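Local coordinates for beta-L-arabinobiosidase (Bacteroides thetaiotaomicron, PDB 5MQR), which probably cleaves beta-L-arabinobiosides in plant pectin breakdown and may also have exo-alpha-sialidase activity, at residues R784-R787 with T788-K792; P820-N823 with S824-G828; V905-K908 with E909-D912; A952-L955 with T956-N960. All coordinates share one frame; numbering follows the deposited sequence.

All four contacts are local, between neighbouring turns of the chain in the MGH1-like glycoside hydrolase domain. Contacts 2 and 4 are buried turns of helices 820-839 and 948-964. In each, a backbone carbonyl takes both the N-H and the hydroxyl of a residue four places on, and apolar side chains pack one turn apart on the same helix. They touch through Tyr825 OH and Gln953 NE2, 3.0 Å apart. Contacts 1 and 3 are only partly buried, and both use water bridges and charged side chains. Each still sends a tryptophan inward: Trp785 CB meets Met826 CE of contact 2 at 3.6 Å, and Trp907 packs on Met958 of contact 4.

Contact 1: R784-R787 with T788-K792; sequences RWER and TNRLK
Arg784 and Trp785 hand their carbonyls to Thr788 and Asn789 in the last turn of helix 768-788. Thr788 N donates to Arg784 O at 2.9 Å with an N-H...O angle of 145°. Asn789 N donates to Trp785 O, also at 2.9 Å. Asn789 is the first residue to leave helical geometry, and its backbone goes on to bond with Trp797.

Water fills in where the helix stops. Thr788 OG1 lies between its backbone N and carbonyl carbon, chi1 66°. There it meets a water at 2.8 Å, which accepts from Arg784 NH1 at 3.0 Å. A second water accepts from Arg790 N at 3.0 Å and probably donates to Arg787 O. A third joins Glu786 O to Arg790 NH1, the latter bond weak.

This is the C-terminal end of helix 768-788 in the MGH1-like domain, consistent with the (alpha/alpha)6 barrel of six-hairpin glycosidases. The turn passes from buried Trp785 to exposed Thr788 and Arg790.

Packing is split between two side-chain pairs. Asn789 comes to the edge of the Trp785 ring, with Asn789 CG 3.8 Å from Trp785 CE3. Arg784 NH1 lies over a face of the same ring, offset toward the rim. Glu786 and Arg790 run alongside each other. Glu786 CG sits over one face of the guanidinium, 3.4 Å from Arg790 NH1.

The opposite charges of this pair lie near each other, beyond salt-bridge distance. Glu786 OE2 is 4.5 Å from Arg790 NH1 and well out of the guanidinium plane. No N-H of Arg790 points at this oxygen; Glu786 OE2 forms its salt bridge with Arg852 NE.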
ATOM      1  N   ARG A 784      48.598   8.341 -11.758  1.00 32.17           N
ATOM      2  CA  ARG A 784      48.915   9.529 -12.536  1.00 32.17           C
ATOM      3  C   ARG A 784      48.807  10.756 -11.634  1.00 31.33           C
ATOM      4  O   ARG A 784      49.754  11.540 -11.551  1.00 30.80           O
ATOM      5  CB  ARG A 784      48.024   9.661 -13.790  1.00 32.20           C
ATOM      6  CG  ARG A 784      48.289  10.941 -14.579  1.00 32.75           C
ATOM      7  CD  ARG A 784      47.471  11.065 -15.861  1.00 32.74           C
ATOM      8  NE  ARG A 784      46.055  10.722 -15.725  1.00 32.42           N
ATOM      9  CZ  ARG A 784      45.135  11.451 -15.084  1.00 32.33           C
ATOM     10  NH1 ARG A 784      45.451  12.577 -14.450  1.00 32.73           N
ATOM     11  NH2 ARG A 784      43.878  11.032 -15.051  1.00 31.90           N
ATOM     12  N   TRP A 785      47.679  10.896 -10.935  1.00 30.03           N
ATOM     13  CA  TRP A 785      47.521  12.003  -9.988  1.00 30.01           C
ATOM     14  C   TRP A 785      48.607  12.018  -8.907  1.00 30.62           C
ATOM     15  O   TRP A 785      49.156  13.063  -8.578  1.00 29.99           O
ATOM     16  CB  TRP A 785      46.117  12.002  -9.346  1.00 29.17           C
ATOM     17  CG  TRP A 785      45.047  12.451 -10.292  1.00 28.55           C
ATOM     18  CD1 TRP A 785      43.972  11.724 -10.728  1.00 28.41           C
ATOM     19  CD2 TRP A 785      44.954  13.721 -10.929  1.00 28.35           C
ATOM     20  NE1 TRP A 785      43.210  12.473 -11.609  1.00 27.81           N
ATOM     21  CE2 TRP A 785      43.784  13.708 -11.732  1.00 27.92           C
ATOM     22  CE3 TRP A 785      45.737  14.884 -10.885  1.00 28.72           C
ATOM     23  CZ2 TRP A 785      43.387  14.799 -12.500  1.00 27.79           C
ATOM     24  CZ3 TRP A 785      45.344  15.991 -11.666  1.00 28.84           C
ATOM     25  CH2 TRP A 785      44.169  15.934 -12.460  1.00 28.24           C
ATOM     26  N   GLU A 786      48.889  10.849  -8.353  1.00 31.60           N
ATOM     27  CA  GLU A 786      49.942  10.671  -7.354  1.00 33.21           C
ATOM     28  C   GLU A 786      51.319  11.086  -7.866  1.00 34.30           C
ATOM     29  O   GLU A 786      52.079  11.701  -7.157  1.00 34.37           O
ATOM     30  CB  GLU A 786      49.991   9.205  -6.907  1.00 33.54           C
ATOM     31  CG  GLU A 786      50.943   8.912  -5.766  1.00 34.34           C
ATOM     32  CD  GLU A 786      50.805   7.479  -5.312  1.00 34.84           C
ATOM     33  OE1 GLU A 786      51.231   6.592  -6.079  1.00 35.18           O
ATOM     34  OE2 GLU A 786      50.241   7.242  -4.213  1.00 34.62           O
ATOM     35  N   ARG A 787      51.617  10.741  -9.107  1.00 35.76           N
ATOM     36  CA  ARG A 787      52.886  11.117  -9.742  1.00 37.55           C
ATOM     37  C   ARG A 787      52.983  12.631 -10.018  1.00 36.30           C
ATOM     38  O   ARG A 787      54.029  13.228  -9.770  1.00 36.10           O
ATOM     39  CB  ARG A 787      53.087  10.263 -11.005  1.00 39.95           C
ATOM     40  CG  ARG A 787      54.099  10.748 -12.045  1.00 42.80           C
ATOM     41  CD  ARG A 787      54.548   9.622 -12.986  1.00 45.11           C
ATOM     42  NE  ARG A 787      53.566   8.527 -13.094  1.00 47.39           N
ATOM     43  CZ  ARG A 787      52.460   8.518 -13.865  1.00 48.24           C
ATOM     44  NH1 ARG A 787      52.133   9.556 -14.655  1.00 49.55           N
ATOM     45  NH2 ARG A 787      51.663   7.454 -13.841  1.00 46.89           N
ATOM     46  N   THR A 788      51.883  13.256 -10.449  1.00 34.69           N
ATOM     47  CA  THR A 788      51.926  14.642 -10.915  1.00 33.93           C
ATOM     48  C   THR A 788      51.567  15.712  -9.900  1.00 33.64           C
ATOM     49  O   THR A 788      51.959  16.865 -10.104  1.00 33.38           O
ATOM     50  CB  THR A 788      51.035  14.858 -12.162  1.00 33.34           C
ATOM     51  OG1 THR A 788      49.648  14.682 -11.844  1.00 32.44           O
ATOM     52  CG2 THR A 788      51.446  13.911 -13.304  1.00 33.57           C
ATOM     53  N   ASN A 789      50.832  15.368  -8.832  1.00 33.27           N
ATOM     54  CA  ASN A 789      50.146  16.378  -8.016  1.00 32.94           C
ATOM     55  C   ASN A 789      50.356  16.356  -6.489  1.00 33.62           C
ATOM     56  O   ASN A 789      49.505  16.838  -5.734  1.00 32.70           O
ATOM     57  CB  ASN A 789      48.656  16.376  -8.371  1.00 32.09           C
ATOM     58  CG  ASN A 789      48.336  17.326  -9.493  1.00 31.97           C
ATOM     59  OD1 ASN A 789      47.807  18.411  -9.259  1.00 32.67           O
ATOM     60  ND2 ASN A 789      48.665  16.944 -10.711  1.00 31.82           N
ATOM     61  N   ARG A 790      51.503  15.871  -6.037  1.00 35.11           N
ATOM     62  CA  ARG A 790      51.843  15.919  -4.614  1.00 36.46           C
ATOM     63  C   ARG A 790      52.998  16.857  -4.306  1.00 37.81           C
ATOM     64  O   ARG A 790      53.984  16.913  -5.034  1.00 38.13           O
ATOM     65  CB  ARG A 790      52.253  14.563  -4.106  1.00 37.10           C
ATOM     66  CG  ARG A 790      51.103  13.636  -3.872  1.00 36.98           C
ATOM     67  CD  ARG A 790      51.544  12.241  -4.206  1.00 37.87           C
ATOM     68  NE  ARG A 790      51.973  11.509  -3.048  1.00 38.94           N
ATOM     69  CZ  ARG A 790      52.899  10.562  -3.029  1.00 39.41           C
ATOM     70  NH1 ARG A 790      53.593  10.231  -4.111  1.00 39.90           N
ATOM     71  NH2 ARG A 790      53.135   9.946  -1.890  1.00 40.06           N
ATOM     72  N   LEU A 791      52.860  17.549  -3.182  1.00 38.71           N
ATOM     73  CA  LEU A 791      53.929  18.309  -2.573  1.00 40.10           C
ATOM     74  C   LEU A 791      54.894  17.330  -1.883  1.00 41.70           C
ATOM     75  O   LEU A 791      54.541  16.169  -1.641  1.00 40.81           O
ATOM     76  CB  LEU A 791      53.345  19.301  -1.560  1.00 39.72           C
ATOM     77  CG  LEU A 791      52.336  20.312  -2.115  1.00 39.25           C
ATOM     78  CD1 LEU A 791      51.711  21.105  -0.963  1.00 39.29           C
ATOM     79  CD2 LEU A 791      52.968  21.238  -3.167  1.00 39.02           C
ATOM     80  N   LYS A 792      56.102  17.812  -1.562  1.00 44.00           N
ATOM     81  CA  LYS A 792      57.116  17.011  -0.858  1.00 46.00           C
ATOM     82  C   LYS A 792      56.625  16.455   0.480  1.00 45.52           C
ATOM     83  O   LYS A 792      57.013  15.355   0.848  1.00 45.96           O
ATOM     84  CB  LYS A 792      58.401  17.824  -0.630  1.00 49.10           C
ATOM     85  CG  LYS A 792      59.177  18.157  -1.912  1.00 51.48           C
ATOM     86  CD  LYS A 792      60.431  19.011  -1.648  1.00 53.97           C
ATOM     87  CE  LYS A 792      60.816  19.846  -2.874  1.00 55.11           C
ATOM     88  NZ  LYS A 792      62.151  20.517  -2.737  1.00 56.45           N
TER
HETATM   89  O   HOH W   1      47.825  14.402 -14.004  1.00 29.29           O
HETATM   90  O   HOH W   2      54.843  10.999  -6.501  1.00 47.24           O
HETATM   91  O   HOH W   3      53.852  14.770  -7.516  1.00 38.72           O

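Contact 2: P820-N823 with S824-G828; sequences PTIN and SYMYG
Residues 820-828 form the first turns of helix 820-839, where Tyr825 N bonds Thr821 O at 3.0 Å, Met826 N bonds Ile822 O and Tyr827 N bonds Asn823 O. The Pro820 carbonyl takes two bonds. Ser824 OG donates to Pro820 O at 2.8 Å, in the carbonyl plane. Ser824 N reaches the same oxygen at 3.3 Å, from above that plane.

Tyr825 has CG beside its backbone N, chi1 -60°, and this swings the ring back along the helix over Thr821. Thr821 O lies 3.0 Å above one face of the ring, offset toward the rim. Further out, Thr821 CG2 is 3.9 Å from Tyr825 OH. The hydroxyl itself bonds Gln953 NE2, while Thr821 OG1 bonds Asp803. An alanine in place of Tyr825 would probably leave Gln953 NE2 without this partner and open a gap over the Thr821 carbonyl.

Ile822 and Met826, a selenomethionine, run side by side. Ile822 CG1 touches Met826 CG at 4.0 Å. Met826 then bends away toward Tyr782 and Trp785 of helix 768-788. Asn823 and Tyr827 face helix 843-864.

A serine hydroxyl bonded to the carbonyl four residues back is common in helices. The buried packing against other helices is consistent with the (alpha/alpha)6 barrel of six-hairpin glycosidases.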
ATOM      1  N   PRO A 820      41.445  21.092   0.281  1.00 31.81           N
ATOM      2  CA  PRO A 820      40.758  19.876   0.764  1.00 31.92           C
ATOM      3  C   PRO A 820      39.900  19.179  -0.272  1.00 30.88           C
ATOM      4  O   PRO A 820      39.420  18.092   0.013  1.00 31.08           O
ATOM      5  CB  PRO A 820      39.889  20.381   1.926  1.00 31.88           C
ATOM      6  CG  PRO A 820      39.715  21.827   1.655  1.00 32.06           C
ATOM      7  CD  PRO A 820      41.032  22.261   1.068  1.00 32.12           C
ATOM      8  N   THR A 821      39.695  19.804  -1.438  1.00 30.13           N
ATOM      9  CA  THR A 821      39.155  19.124  -2.613  1.00 29.12           C
ATOM     10  C   THR A 821      39.968  17.883  -2.982  1.00 29.13           C
ATOM     11  O   THR A 821      39.545  16.748  -2.704  1.00 28.84           O
ATOM     12  CB  THR A 821      39.135  20.041  -3.845  1.00 29.17           C
ATOM     13  OG1 THR A 821      40.413  20.688  -3.968  1.00 29.39           O
ATOM     14  CG2 THR A 821      38.019  21.078  -3.736  1.00 28.91           C
ATOM     15  N   ILE A 822      41.130  18.099  -3.598  1.00 29.05           N
ATOM     16  CA  ILE A 822      41.900  16.993  -4.189  1.00 28.70           C
ATOM     17  C   ILE A 822      42.404  16.015  -3.122  1.00 28.69           C
ATOM     18  O   ILE A 822      42.441  14.818  -3.364  1.00 28.58           O
ATOM     19  CB  ILE A 822      43.039  17.467  -5.131  1.00 28.86           C
ATOM     20  CG1 ILE A 822      43.755  16.255  -5.744  1.00 29.22           C
ATOM     21  CG2 ILE A 822      44.048  18.334  -4.401  1.00 29.66           C
ATOM     22  CD1 ILE A 822      44.542  16.543  -7.009  1.00 29.51           C
ATOM     23  N   ASN A 823      42.745  16.511  -1.936  1.00 28.79           N
ATOM     24  CA  ASN A 823      43.159  15.622  -0.839  1.00 29.28           C
ATOM     25  C   ASN A 823      42.056  14.667  -0.355  1.00 28.95           C
ATOM     26  O   ASN A 823      42.340  13.500  -0.112  1.00 29.70           O
ATOM     27  CB  ASN A 823      43.768  16.406   0.320  1.00 29.69           C
ATOM     28  CG  ASN A 823      45.147  16.925  -0.023  1.00 30.33           C
ATOM     29  OD1 ASN A 823      46.095  16.134  -0.110  1.00 30.79           O
ATOM     30  ND2 ASN A 823      45.263  18.242  -0.290  1.00 29.98           N
ATOM     31  N   SER A 824      40.823  15.148  -0.233  1.00 27.74           N
ATOM     32  CA  SER A 824      39.728  14.293   0.169  1.00 27.31           C
ATOM     33  C   SER A 824      39.387  13.323  -0.962  1.00 26.85           C
ATOM     34  O   SER A 824      39.068  12.164  -0.713  1.00 26.15           O
ATOM     35  CB  SER A 824      38.499  15.131   0.519  1.00 26.79           C
ATOM     36  OG  SER A 824      38.743  15.956   1.636  1.00 27.20           O
ATOM     37  N   TYR A 825      39.430  13.824  -2.198  1.00 26.57           N
ATOM     38  CA  TYR A 825      39.123  13.006  -3.352  1.00 26.66           C
ATOM     39  C   TYR A 825      40.088  11.811  -3.429  1.00 26.99           C
ATOM     40  O   TYR A 825      39.676  10.679  -3.685  1.00 26.60           O
ATOM     41  CB  TYR A 825      39.227  13.782  -4.677  1.00 26.53           C
ATOM     42  CG  TYR A 825      38.346  14.993  -4.902  1.00 25.81           C
ATOM     43  CD1 TYR A 825      37.226  15.274  -4.114  1.00 25.48           C
ATOM     44  CD2 TYR A 825      38.620  15.836  -5.960  1.00 25.90           C
ATOM     45  CE1 TYR A 825      36.439  16.387  -4.356  1.00 24.64           C
ATOM     46  CE2 TYR A 825      37.838  16.942  -6.223  1.00 25.54           C
ATOM     47  CZ  TYR A 825      36.759  17.228  -5.415  1.00 24.92           C
ATOM     48  OH  TYR A 825      36.014  18.347  -5.712  1.00 24.29           O
HETATM   49  N   MSE A 826      41.366  12.076  -3.212  1.00 27.95           N
HETATM   50  CA  MSE A 826      42.385  11.034  -3.308  1.00 28.68           C
HETATM   51  C   MSE A 826      42.243  10.113  -2.130  1.00 28.66           C
HETATM   52  O   MSE A 826      42.364   8.893  -2.307  1.00 28.30           O
HETATM   53  CB  MSE A 826      43.777  11.608  -3.458  1.00 29.88           C
HETATM   54  CG  MSE A 826      43.907  12.398  -4.775  1.00 30.27           C
HETATM   55 SE   MSE A 826      43.631  11.315  -6.386  1.00 30.60          SE
HETATM   56  CE  MSE A 826      45.259  10.223  -6.337  1.00 31.54           C
ATOM     57  N   TYR A 827      41.936  10.657  -0.943  1.00 28.08           N
ATOM     58  CA  TYR A 827      41.568   9.803   0.194  1.00 28.15           C
ATOM     59  C   TYR A 827      40.457   8.820  -0.211  1.00 28.05           C
ATOM     60  O   TYR A 827      40.593   7.601  -0.038  1.00 28.38           O
ATOM     61  CB  TYR A 827      41.115  10.617   1.416  1.00 27.56           C
ATOM     62  CG  TYR A 827      40.514   9.740   2.470  1.00 27.14           C
ATOM     63  CD1 TYR A 827      41.321   8.995   3.327  1.00 27.69           C
ATOM     64  CD2 TYR A 827      39.133   9.605   2.586  1.00 26.35           C
ATOM     65  CE1 TYR A 827      40.772   8.151   4.290  1.00 27.67           C
ATOM     66  CE2 TYR A 827      38.578   8.768   3.546  1.00 26.59           C
ATOM     67  CZ  TYR A 827      39.394   8.045   4.393  1.00 27.30           C
ATOM     68  OH  TYR A 827      38.825   7.223   5.329  1.00 27.83           O
ATOM     69  N   GLY A 828      39.364   9.373  -0.736  1.00 27.58           N
ATOM     70  CA  GLY A 828      38.223   8.601  -1.212  1.00 27.08           C
ATOM     71  C   GLY A 828      38.574   7.553  -2.256  1.00 27.56           C
ATOM     72  O   GLY A 828      38.096   6.410  -2.172  1.00 27.77           O
TER

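Contact 3: V905-K908 with E909-D912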
ATOM      1  N   VAL A 905      32.012  21.082  15.133  1.00 38.13           N
ATOM      2  CA  VAL A 905      31.759  22.508  15.175  1.00 37.28           C
ATOM      3  C   VAL A 905      31.790  23.155  13.771  1.00 35.06           C
ATOM      4  O   VAL A 905      31.082  24.117  13.552  1.00 34.15           O
ATOM      5  CB  VAL A 905      32.721  23.191  16.164  1.00 39.11           C
ATOM      6  CG1 VAL A 905      34.115  23.254  15.585  1.00 39.95           C
ATOM      7  CG2 VAL A 905      32.245  24.583  16.530  1.00 40.13           C
ATOM      8  N   ALA A 906      32.555  22.607  12.820  1.00 33.22           N
ATOM      9  CA  ALA A 906      32.520  23.064  11.414  1.00 32.38           C
ATOM     10  C   ALA A 906      31.114  23.144  10.804  1.00 30.84           C
ATOM     11  O   ALA A 906      30.794  24.047  10.036  1.00 28.89           O
ATOM     12  CB  ALA A 906      33.411  22.180  10.541  1.00 32.54           C
ATOM     13  N   TRP A 907      30.280  22.188  11.177  1.00 30.57           N
ATOM     14  CA  TRP A 907      28.934  22.101  10.658  1.00 30.32           C
ATOM     15  C   TRP A 907      27.980  23.178  11.196  1.00 31.54           C
ATOM     16  O   TRP A 907      26.889  23.352  10.647  1.00 30.58           O
ATOM     17  CB  TRP A 907      28.372  20.693  10.895  1.00 29.54           C
ATOM     18  CG  TRP A 907      29.017  19.705  10.004  1.00 28.78           C
ATOM     19  CD1 TRP A 907      29.964  18.795  10.335  1.00 29.01           C
ATOM     20  CD2 TRP A 907      28.766  19.542   8.621  1.00 28.01           C
ATOM     21  NE1 TRP A 907      30.333  18.067   9.232  1.00 28.77           N
ATOM     22  CE2 TRP A 907      29.603  18.501   8.162  1.00 28.35           C
ATOM     23  CE3 TRP A 907      27.917  20.175   7.716  1.00 27.38           C
ATOM     24  CZ2 TRP A 907      29.612  18.080   6.832  1.00 27.84           C
ATOM     25  CZ3 TRP A 907      27.923  19.758   6.389  1.00 27.11           C
ATOM     26  CH2 TRP A 907      28.761  18.713   5.964  1.00 27.06           C
ATOM     27  N   LYS A 908      28.383  23.912  12.232  1.00 33.33           N
ATOM     28  CA  LYS A 908      27.568  25.019  12.728  1.00 34.72           C
ATOM     29  C   LYS A 908      27.421  26.124  11.689  1.00 33.58           C
ATOM     30  O   LYS A 908      26.425  26.841  11.701  1.00 33.06           O
ATOM     31  CB  LYS A 908      28.125  25.597  14.032  1.00 37.11           C
ATOM     32  CG  LYS A 908      27.970  24.650  15.200  1.00 39.46           C
ATOM     33  CD  LYS A 908      28.360  25.277  16.532  1.00 41.83           C
ATOM     34  CE  LYS A 908      28.028  24.306  17.662  1.00 44.09           C
ATOM     35  NZ  LYS A 908      28.194  24.917  19.017  1.00 46.44           N
ATOM     36  N   GLU A 909      28.386  26.233  10.778  1.00 32.94           N
ATOM     37  CA  GLU A 909      28.361  27.285   9.764  1.00 32.83           C
ATOM     38  C   GLU A 909      27.255  27.106   8.724  1.00 31.78           C
ATOM     39  O   GLU A 909      26.927  28.033   8.008  1.00 32.01           O
ATOM     40  CB  GLU A 909      29.724  27.415   9.088  1.00 33.24           C
ATOM     41  CG  GLU A 909      30.846  27.722  10.061  1.00 34.70           C
ATOM     42  CD  GLU A 909      30.549  28.958  10.904  1.00 35.95           C
ATOM     43  OE1 GLU A 909      30.447  30.049  10.303  1.00 36.09           O
ATOM     44  OE2 GLU A 909      30.395  28.829  12.151  1.00 37.06           O
ATOM     45  N   ILE A 910      26.665  25.926   8.676  1.00 30.94           N
ATOM     46  CA  ILE A 910      25.501  25.676   7.847  1.00 30.54           C
ATOM     47  C   ILE A 910      24.302  26.541   8.289  1.00 31.24           C
ATOM     48  O   ILE A 910      23.504  26.969   7.444  1.00 29.14           O
ATOM     49  CB  ILE A 910      25.150  24.170   7.848  1.00 29.52           C
ATOM     50  CG1 ILE A 910      26.266  23.353   7.199  1.00 29.41           C
ATOM     51  CG2 ILE A 910      23.852  23.880   7.119  1.00 29.79           C
ATOM     52  CD1 ILE A 910      26.603  23.686   5.759  1.00 29.06           C
HETATM   53  N   MSE A 911      24.202  26.826   9.588  1.00 32.87           N
HETATM   54  CA  MSE A 911      23.030  27.527  10.129  1.00 34.63           C
HETATM   55  C   MSE A 911      23.320  28.960  10.453  1.00 34.30           C
HETATM   56  O   MSE A 911      22.487  29.618  11.045  1.00 35.78           O
HETATM   57  CB  MSE A 911      22.582  26.813  11.399  1.00 37.49           C
HETATM   58  CG  MSE A 911      22.493  25.298  11.185  1.00 39.51           C
HETATM   59 SE   MSE A 911      22.157  24.434  12.915  1.00 46.42          SE
HETATM   60  CE  MSE A 911      24.007  24.453  13.573  1.00 45.89           C
ATOM     61  N   ASP A 912      24.478  29.468  10.056  1.00 33.35           N
ATOM     62  CA  ASP A 912      24.883  30.824  10.382  1.00 33.75           C
ATOM     63  C   ASP A 912      24.869  31.652   9.123  1.00 32.89           C
ATOM     64  O   ASP A 912      25.527  31.320   8.154  1.00 31.54           O
ATOM     65  CB  ASP A 912      26.280  30.815  10.993  1.00 34.24           C
ATOM     66  CG  ASP A 912      26.671  32.165  11.654  1.00 35.66           C
ATOM     67  OD1 ASP A 912      26.072  33.235  11.376  1.00 34.93           O
ATOM     68  OD2 ASP A 912      27.630  32.150  12.464  1.00 37.58           O
TER
HETATM   69  O   HOH W   4      31.813  26.728  13.419  1.00 30.97           O
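Trp907 and Ile910 meet because both place their first branch beside the backbone N: chi1 is -72° for Trp907 CG and -65° for Ile910 CG1. The two side chains then point the same way. Ile910 CG1 lies at the edge of the indole, near its plane, 3.6 Å from Trp907 CE3. Tyr889 and Phe961 stack on the indole, and Trp892 meets it edge to face. Ile910 packs on Thr954 and Met958 of helix 948-964.

The backbone bonds run from i+3 to i, as in a 3-10 turn; residues 909-910 are 3-10. Ile910 N donates to Trp907 O at 3.2 Å, and Met911 N to Lys908 O at 3.1 Å. Both donors stand above the carbonyl plane. Glu909 N to Ala906 O is weak.

Met911, a selenomethionine, bends at chi3 and brings CE to 3.7 Å from Lys908 CA. A water 2.8 Å from Glu909 OE2 also lies 2.7 Å from Val905 O and probably bridges the two. Glu909 OE1 forms a salt bridge with Arg928.

The turn is held by apolar and aromatic contacts round Trp907 and Ile910, partly with helix 948-964, and by water and charge round Glu909. Arg928 probably helps keep the Glu909 carboxylate ionised.

Contact 4: A952-L955 with T956-N960; sequences AQTL and TAMAN
Met958, a selenomethionine, reaches back over Thr954 and Leu955, one turn earlier in helix 948-964. Its CB lies 3.3 Å from Thr954 O and a little farther from Leu955 O. CG stands anti to the backbone N, chi1 -168°, and the chain runs on extended to SE. A bend at chi3 then turns the methyl toward the preceding turn. CE touches Leu955 CD2 at 3.7 Å and Thr954 CG2 at 4.1 Å. The Met958 side chain runs alongside Leu955, while Thr954 and Met958 cross obliquely.

Leu955 also packs on Tyr975, Gln978, Met979 and Tyr982 of helix 972-985. With Thr956 it touches Leu1024 of helix 1022-1029.

Thr956 carries the polar part. With OG1 anti to the carbonyl carbon, chi1 -65°, the hydroxyl faces back to Ala952 O. It donates to that oxygen at 2.7 Å from OG1. Thr956 N donates to Ala952 O at 3.0 Å, and the two donors come from opposite faces of the carbonyl plane. A valine here would probably leave the Ala952 carbonyl with just the backbone N-H from this turn. Thr954 OG1 makes the same kind of bond to Ala950 O, again four residues back.

The backbone is regular. Ala957 N bonds Gln953 O at 2.9 Å, nearly straight at 170°. Met958 N bonds Thr954 O at 2.8 Å, and Ala959 N bonds Leu955 O.

A threonine hydroxyl bonded four residues back is common in helices; the packing on neighbouring helices is consistent with a buried helix of the (alpha/alpha)6 barrel expected for a six-hairpin glycosidase.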
ATOM      1  N   ALA A 952      25.714  20.218  -3.854  1.00 21.16           N
ATOM      2  CA  ALA A 952      25.591  18.768  -3.918  1.00 21.28           C
ATOM      3  C   ALA A 952      26.673  18.047  -3.117  1.00 21.74           C
ATOM      4  O   ALA A 952      26.383  17.044  -2.413  1.00 21.61           O
ATOM      5  CB  ALA A 952      25.594  18.296  -5.366  1.00 20.88           C
ATOM      6  N   GLN A 953      27.909  18.525  -3.247  1.00 21.85           N
ATOM      7  CA  GLN A 953      28.992  18.018  -2.413  1.00 22.77           C
ATOM      8  C   GLN A 953      28.666  18.212  -0.919  1.00 23.26           C
ATOM      9  O   GLN A 953      28.759  17.262  -0.121  1.00 23.73           O
ATOM     10  CB  GLN A 953      30.316  18.700  -2.740  1.00 22.94           C
ATOM     11  CG  GLN A 953      30.888  18.245  -4.061  1.00 23.36           C
ATOM     12  CD  GLN A 953      32.229  18.881  -4.349  1.00 23.91           C
ATOM     13  OE1 GLN A 953      32.361  20.112  -4.355  1.00 23.64           O
ATOM     14  NE2 GLN A 953      33.251  18.038  -4.578  1.00 24.56           N
ATOM     15  N   THR A 954      28.324  19.448  -0.555  1.00 22.97           N
ATOM     16  CA  THR A 954      28.003  19.777   0.823  1.00 23.14           C
ATOM     17  C   THR A 954      26.839  18.923   1.394  1.00 22.52           C
ATOM     18  O   THR A 954      26.920  18.405   2.511  1.00 22.43           O
ATOM     19  CB  THR A 954      27.659  21.263   0.935  1.00 23.59           C
ATOM     20  OG1 THR A 954      28.752  22.045   0.438  1.00 24.20           O
ATOM     21  CG2 THR A 954      27.333  21.648   2.404  1.00 23.86           C
ATOM     22  N   LEU A 955      25.773  18.784   0.618  1.00 22.12           N
ATOM     23  CA  LEU A 955      24.604  18.011   1.050  1.00 21.86           C
ATOM     24  C   LEU A 955      24.887  16.516   1.165  1.00 21.64           C
ATOM     25  O   LEU A 955      24.345  15.852   2.034  1.00 21.06           O
ATOM     26  CB  LEU A 955      23.416  18.290   0.131  1.00 21.42           C
ATOM     27  CG  LEU A 955      22.799  19.671   0.361  1.00 21.70           C
ATOM     28  CD1 LEU A 955      21.991  20.136  -0.845  1.00 21.47           C
ATOM     29  CD2 LEU A 955      21.926  19.717   1.606  1.00 21.90           C
ATOM     30  N   THR A 956      25.753  16.003   0.297  1.00 22.20           N
ATOM     31  CA  THR A 956      26.142  14.599   0.309  1.00 22.49           C
ATOM     32  C   THR A 956      26.923  14.342   1.571  1.00 23.21           C
ATOM     33  O   THR A 956      26.663  13.404   2.303  1.00 22.70           O
ATOM     34  CB  THR A 956      26.968  14.249  -0.950  1.00 22.62           C
ATOM     35  OG1 THR A 956      26.127  14.386  -2.100  1.00 22.12           O
ATOM     36  CG2 THR A 956      27.512  12.807  -0.905  1.00 22.91           C
ATOM     37  N   ALA A 957      27.898  15.226   1.813  1.00 24.69           N
ATOM     38  CA  ALA A 957      28.711  15.221   3.024  1.00 24.28           C
ATOM     39  C   ALA A 957      27.887  15.377   4.299  1.00 24.37           C
ATOM     40  O   ALA A 957      28.152  14.699   5.294  1.00 24.11           O
ATOM     41  CB  ALA A 957      29.743  16.333   2.925  1.00 24.97           C
HETATM   42  N   MSE A 958      26.894  16.272   4.269  1.00 24.45           N
HETATM   43  CA  MSE A 958      26.044  16.548   5.441  1.00 25.24           C
HETATM   44  C   MSE A 958      25.242  15.335   5.802  1.00 24.56           C
HETATM   45  O   MSE A 958      25.099  14.998   6.982  1.00 23.69           O
HETATM   46  CB  MSE A 958      25.114  17.709   5.165  1.00 26.40           C
HETATM   47  CG  MSE A 958      24.443  18.215   6.427  1.00 28.49           C
HETATM   48 SE   MSE A 958      23.149  19.657   6.026  1.00 32.87          SE
HETATM   49  CE  MSE A 958      23.932  20.753   4.598  1.00 30.45           C
ATOM     50  N   ALA A 959      24.728  14.670   4.775  1.00 23.77           N
ATOM     51  CA  ALA A 959      24.038  13.400   4.953  1.00 23.66           C
ATOM     52  C   ALA A 959      24.952  12.337   5.540  1.00 23.86           C
ATOM     53  O   ALA A 959      24.530  11.605   6.423  1.00 23.39           O
ATOM     54  CB  ALA A 959      23.444  12.916   3.633  1.00 23.27           C
ATOM     55  N   ASN A 960      26.194  12.243   5.049  1.00 24.15           N
ATOM     56  CA  ASN A 960      27.140  11.263   5.596  1.00 24.73           C
ATOM     57  C   ASN A 960      27.373  11.520   7.070  1.00 25.05           C
ATOM     58  O   ASN A 960      27.351  10.600   7.884  1.00 24.82           O
ATOM     59  CB  ASN A 960      28.479  11.308   4.860  1.00 25.07           C
ATOM     60  CG  ASN A 960      28.431  10.654   3.494  1.00 24.94           C
ATOM     61  OD1 ASN A 960      27.508   9.906   3.151  1.00 24.49           O
ATOM     62  ND2 ASN A 960      29.457  10.919   2.707  1.00 24.99           N
TER